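Long-range contacts in single-strand binding protein (Thermus aquaticus, PDB 2FXQ), which probably binds single-stranded DNA and recruits partner proteins during DNA replication, recombination and repair, working as a homodimer with two OB domains per chain: residues G4-F9 with G80-R85; I132-L137 with G194-G199. All blocks are in the same frame, centred on the assembly; numbering follows the deposited sequence.

Contact 1: residues G4-F9 with G80-R85; sequences GLNQVF and GRLEYR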
loop_
_atom_site.group_PDB
_atom_site.type_symbol
_atom_site.label_atom_id
_atom_site.label_comp_id
_atom_site.label_asym_id
_atom_site.label_seq_id
_atom_site.Cartn_x
_atom_site.Cartn_y
_atom_site.Cartn_z
ATOM N N GLY A 4 10.339 -2.887 13.682
ATOM C CA GLY A 4 9.040 -3.437 13.346
ATOM C C GLY A 4 8.190 -2.526 12.459
ATOM O O GLY A 4 8.392 -1.300 12.429
ATOM N N LEU A 5 7.222 -3.105 11.722
ATOM C CA LEU A 5 6.264 -2.272 10.996
ATOM C C LEU A 5 4.929 -2.895 11.194
ATOM O O LEU A 5 4.824 -4.143 11.205
ATOM C CB LEU A 5 6.545 -2.310 9.459
ATOM C CG LEU A 5 7.681 -1.485 8.920
ATOM C CD1 LEU A 5 7.781 -1.837 7.417
ATOM C CD2 LEU A 5 7.427 0.021 9.176
ATOM N N ASN A 6 3.900 -2.048 11.268
ATOM C CA ASN A 6 2.551 -2.535 11.412
ATOM C C ASN A 6 1.651 -1.462 10.781
ATOM O O ASN A 6 1.349 -0.439 11.396
ATOM C CB ASN A 6 2.278 -2.797 12.911
ATOM C CG ASN A 6 0.799 -3.091 13.240
ATOM O OD1 ASN A 6 -0.097 -3.206 12.364
ATOM N ND2 ASN A 6 0.540 -3.217 14.565
ATOM N N GLN A 7 1.291 -1.665 9.511
ATOM C CA GLN A 7 0.572 -0.639 8.737
ATOM C C GLN A 7 -0.554 -1.262 8.012
ATOM O O GLN A 7 -0.384 -2.314 7.427
ATOM C CB GLN A 7 1.516 -0.009 7.653
ATOM C CG GLN A 7 2.819 0.554 8.333
ATOM C CD GLN A 7 3.829 1.120 7.295
ATOM O OE1 GLN A 7 3.971 0.552 6.218
ATOM N NE2 GLN A 7 4.485 2.244 7.609
ATOM N N VAL A 8 -1.710 -0.592 8.011
ATOM C CA VAL A 8 -2.908 -1.095 7.359
ATOM C C VAL A 8 -3.480 0.053 6.510
ATOM O O VAL A 8 -3.478 1.228 6.965
ATOM C CB VAL A 8 -4.022 -1.441 8.439
ATOM C CG1 VAL A 8 -5.324 -1.930 7.729
ATOM C CG2 VAL A 8 -3.471 -2.424 9.480
ATOM N N PHE A 9 -3.959 -0.268 5.294
ATOM C CA PHE A 9 -4.581 0.714 4.378
ATOM C C PHE A 9 -5.828 0.060 3.908
ATOM O O PHE A 9 -5.788 -1.112 3.471
ATOM C CB PHE A 9 -3.648 0.966 3.146
ATOM C CG PHE A 9 -2.222 1.271 3.527
ATOM C CD1 PHE A 9 -1.775 2.582 3.595
ATOM C CD2 PHE A 9 -1.315 0.231 3.869
ATOM C CE1 PHE A 9 -0.452 2.883 4.045
ATOM C CE2 PHE A 9 0.022 0.548 4.278
ATOM C CZ PHE A 9 0.428 1.846 4.371
ATOM N N GLY A 80 -3.869 2.907 9.379
ATOM C CA GLY A 80 -3.734 2.652 10.802
ATOM C C GLY A 80 -2.807 1.494 11.043
ATOM O O GLY A 80 -1.890 1.245 10.242
ATOM N N ARG A 81 -3.054 0.811 12.147
ATOM C CA ARG A 81 -2.211 -0.305 12.572
ATOM C C ARG A 81 -3.139 -1.395 13.136
ATOM O O ARG A 81 -4.251 -1.116 13.589
ATOM C CB ARG A 81 -1.129 0.176 13.574
ATOM C CG ARG A 81 -1.675 0.764 14.886
ATOM C CD ARG A 81 -0.545 1.258 15.817
ATOM N NE ARG A 81 -1.026 1.555 17.167
ATOM C CZ ARG A 81 -1.594 2.704 17.559
ATOM N NH1 ARG A 81 -1.788 3.693 16.696
ATOM N NH2 ARG A 81 -1.996 2.845 18.820
ATOM N N LEU A 82 -2.663 -2.634 13.169
ATOM C CA LEU A 82 -3.395 -3.714 13.802
ATOM C C LEU A 82 -3.179 -3.756 15.282
ATOM O O LEU A 82 -2.057 -3.595 15.764
ATOM C CB LEU A 82 -2.983 -5.062 13.236
ATOM C CG LEU A 82 -3.330 -5.165 11.789
ATOM C CD1 LEU A 82 -2.705 -6.472 11.330
ATOM C CD2 LEU A 82 -4.859 -5.210 11.559
ATOM N N GLU A 83 -4.267 -4.012 16.004
ATOM C CA GLU A 83 -4.185 -4.181 17.469
ATOM C C GLU A 83 -5.278 -5.133 17.991
ATOM O O GLU A 83 -6.169 -5.537 17.258
ATOM C CB GLU A 83 -4.301 -2.812 18.126
ATOM C CG GLU A 83 -5.726 -2.357 18.351
ATOM C CD GLU A 83 -5.854 -0.971 18.976
ATOM O OE1 GLU A 83 -7.006 -0.474 19.001
ATOM O OE2 GLU A 83 -4.827 -0.379 19.419
ATOM N N TYR A 84 -5.214 -5.464 19.274
ATOM C CA TYR A 84 -6.300 -6.201 19.927
ATOM C C TYR A 84 -7.270 -5.324 20.709
ATOM O O TYR A 84 -6.882 -4.302 21.277
ATOM C CB TYR A 84 -5.734 -7.296 20.810
ATOM C CG TYR A 84 -5.002 -8.333 20.021
ATOM C CD1 TYR A 84 -3.631 -8.220 19.803
ATOM C CD2 TYR A 84 -5.674 -9.434 19.483
ATOM C CE1 TYR A 84 -2.942 -9.176 19.079
ATOM C CE2 TYR A 84 -4.991 -10.403 18.749
ATOM C CZ TYR A 84 -3.624 -10.262 18.549
ATOM O OH TYR A 84 -2.938 -11.199 17.824
ATOM N N ARG A 85 -8.538 -5.742 20.703
ATOM C CA ARG A 85 -9.646 -5.182 21.522
ATOM C C ARG A 85 -10.736 -4.510 20.693
ATOM O O ARG A 85 -11.904 -4.465 21.096
ATOM C CB ARG A 85 -9.167 -4.264 22.664
#
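The side-chain amide of N6 reads both backbone polar groups of L82. L82 N donates to N6 OD1 at 2.7 Å in a nearly straight bond (167°), its nitrogen tilted from the amide carbonyl plane, while N6 ND2 returns a hydrogen bond to L82 O at 2.9 Å, placed on a lone pair. With CG anti to the backbone N (chi1 170°), the amide extends from its strand toward L82 and takes the place of main-chain pairing, which stops two residues away at V8 and G80. These form an antiparallel hydrogen-bonded pair: V8 N bonds to G80 O at 2.9 Å, and G80 N to V8 O at 3.0 Å. The two segments run 113° apart. V8 CG2 packs against L82 CG at 3.6 Å, the two side chains at about a right angle. With an alanine at N6 both amide bonds go, and L82 N and O would probably be left without these mates just where the strands part. R81 turns its guanidinium to E102. V8 and L82 also touch V99 and V97 of strand 97-101, and strand 129-137 runs along the other edge of strand 5-14 here, pairing with L5, Q7 and F9.

Contact 2: residues I132-L137 with G194-G199; sequences ILMGNL and GLLVIG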
loop_
_atom_site.group_PDB
_atom_site.type_symbol
_atom_site.label_atom_id
_atom_site.label_comp_id
_atom_site.label_asym_id
_atom_site.label_seq_id
_atom_site.Cartn_x
_atom_site.Cartn_y
_atom_site.Cartn_z
ATOM N N ILE A 132 1.033 -4.133 5.825
ATOM C CA ILE A 132 2.487 -4.317 5.740
ATOM C C ILE A 132 2.937 -4.607 7.177
ATOM O O ILE A 132 2.683 -3.795 8.095
ATOM C CB ILE A 132 3.176 -3.094 5.186
ATOM C CG1 ILE A 132 2.672 -2.833 3.748
ATOM C CG2 ILE A 132 4.746 -3.349 5.164
ATOM C CD1 ILE A 132 3.327 -1.500 3.084
ATOM N N LEU A 133 3.605 -5.760 7.386
ATOM C CA LEU A 133 4.116 -6.056 8.712
ATOM C C LEU A 133 5.594 -6.373 8.561
ATOM O O LEU A 133 6.004 -7.010 7.584
ATOM C CB LEU A 133 3.464 -7.341 9.316
ATOM C CG LEU A 133 1.931 -7.369 9.451
ATOM C CD1 LEU A 133 1.387 -8.730 9.974
ATOM C CD2 LEU A 133 1.469 -6.204 10.360
ATOM N N MET A 134 6.385 -6.018 9.560
ATOM C CA MET A 134 7.744 -6.563 9.581
ATOM C C MET A 134 8.010 -6.919 11.022
ATOM O O MET A 134 7.793 -6.073 11.948
ATOM C CB MET A 134 8.773 -5.532 9.134
ATOM C CG MET A 134 10.202 -6.262 8.804
ATOM S SD MET A 134 11.269 -5.066 8.083
ATOM C CE MET A 134 11.039 -5.248 6.386
ATOM N N GLY A 135 8.512 -8.134 11.241
ATOM C CA GLY A 135 8.754 -8.560 12.633
ATOM C C GLY A 135 9.583 -9.847 12.654
ATOM O O GLY A 135 10.375 -10.069 11.735
ATOM N N ASN A 136 9.442 -10.649 13.694
ATOM C CA ASN A 136 10.267 -11.896 13.829
ATOM C C ASN A 136 9.354 -13.001 14.205
ATOM O O ASN A 136 8.418 -12.787 14.992
ATOM C CB ASN A 136 11.329 -11.748 14.903
ATOM C CG ASN A 136 12.407 -10.716 14.480
ATOM O OD1 ASN A 136 12.244 -9.513 14.688
ATOM N ND2 ASN A 136 13.450 -11.194 13.833
ATOM N N LEU A 137 9.576 -14.178 13.623
ATOM C CA LEU A 137 8.693 -15.324 13.938
ATOM C C LEU A 137 8.775 -15.707 15.436
ATOM O O LEU A 137 9.855 -15.765 16.014
ATOM C CB LEU A 137 9.047 -16.515 13.044
ATOM C CG LEU A 137 8.683 -16.467 11.552
ATOM C CD1 LEU A 137 8.922 -17.887 11.074
ATOM C CD2 LEU A 137 7.204 -16.111 11.359
ATOM N N GLY A 194 13.528 -12.928 10.868
ATOM C CA GLY A 194 12.857 -11.709 10.465
ATOM C C GLY A 194 12.021 -12.016 9.211
ATOM O O GLY A 194 12.335 -12.909 8.380
ATOM N N LEU A 195 10.913 -11.294 9.105
ATOM C CA LEU A 195 9.990 -11.485 8.013
ATOM C C LEU A 195 9.307 -10.164 7.685
ATOM O O LEU A 195 8.748 -9.507 8.578
ATOM C CB LEU A 195 8.944 -12.522 8.415
ATOM C CG LEU A 195 8.009 -12.996 7.300
ATOM C CD1 LEU A 195 8.828 -13.649 6.151
ATOM C CD2 LEU A 195 6.929 -13.961 7.879
ATOM N N LEU A 196 9.263 -9.829 6.380
ATOM C CA LEU A 196 8.395 -8.745 5.871
ATOM C C LEU A 196 7.158 -9.360 5.205
ATOM O O LEU A 196 7.299 -10.276 4.381
ATOM C CB LEU A 196 9.205 -7.958 4.815
ATOM C CG LEU A 196 8.408 -6.901 3.973
ATOM C CD1 LEU A 196 7.902 -5.774 4.908
ATOM C CD2 LEU A 196 9.311 -6.287 2.908
ATOM N N VAL A 197 5.955 -8.917 5.582
ATOM C CA VAL A 197 4.755 -9.486 4.976
ATOM C C VAL A 197 4.032 -8.352 4.259
ATOM O O VAL A 197 3.829 -7.299 4.866
ATOM C CB VAL A 197 3.852 -9.901 6.048
ATOM C CG1 VAL A 197 2.481 -10.506 5.520
ATOM C CG2 VAL A 197 4.586 -10.967 7.007
ATOM N N ILE A 198 3.594 -8.594 3.020
ATOM C CA ILE A 198 2.678 -7.680 2.370
ATOM C C ILE A 198 1.411 -8.534 2.233
ATOM O O ILE A 198 1.477 -9.615 1.663
ATOM C CB ILE A 198 3.170 -7.165 0.961
ATOM C CG1 ILE A 198 4.675 -6.719 0.913
ATOM C CG2 ILE A 198 2.130 -6.114 0.369
ATOM C CD1 ILE A 198 5.043 -5.453 1.639
ATOM N N GLY A 199 0.298 -8.094 2.792
ATOM C CA GLY A 199 -0.859 -8.964 2.728
ATOM C C GLY A 199 -2.144 -8.170 2.786
ATOM O O GLY A 199 -2.163 -7.012 2.436
#
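G194 CA lies over one face of the N136 side-chain amide, 3.5 Å from N136 ND2. That nitrogen hydrogen-bonds to G192 O; its approach to G194 N, another donor, is no bond. L133 with V197 and G135 with L195 are hydrogen-bonded antiparallel pairs, each joined by two main-chain bonds, and V197 N reaches L133 O at 2.8 Å. G194 CA also lies 3.2 Å from G135 O. This pairs the first and fourth strands of the five-stranded OB barrel, the two segments antiparallel at 151°. L133, L195 and V197 point to its core, where L157, V176 and L224 complete the packing. There L137 CD2 meets L195 CD2 obliquely at 4.1 Å. On the opposite face, M134 leaves its backbone extended and then bends at chi3 (-93°), bringing CE over L196, 3.5 Å from L196 CD1. I132 lies side by side with L196 and I198, its CG2 4.0 Å from L196 CD1. F77 and L128 of the second subunit pack against L196 and I198 on this face.

In the fold
Contacts 1 and 2 belong to the two OB domains of one chain and follow each other in sequence, their centres about 12 Å apart. They meet through strands 5-14 and 129-137, which run antiparallel: Q7 O lies 2.8 Å from I132 N, and L5 O lies 2.9 Å from M134 N, both probable hydrogen bonds. Within these segments each strand gives one edge to its own domain and the other to its neighbour, with 129-137 turning to strand 151-160 at N136. N6 OD1 also comes within 3.9 Å of L133 CD2, so side chains of the two contacts pack together. Both contacts also touch the second subunit, placing the junction between the domains close to the dimer interface.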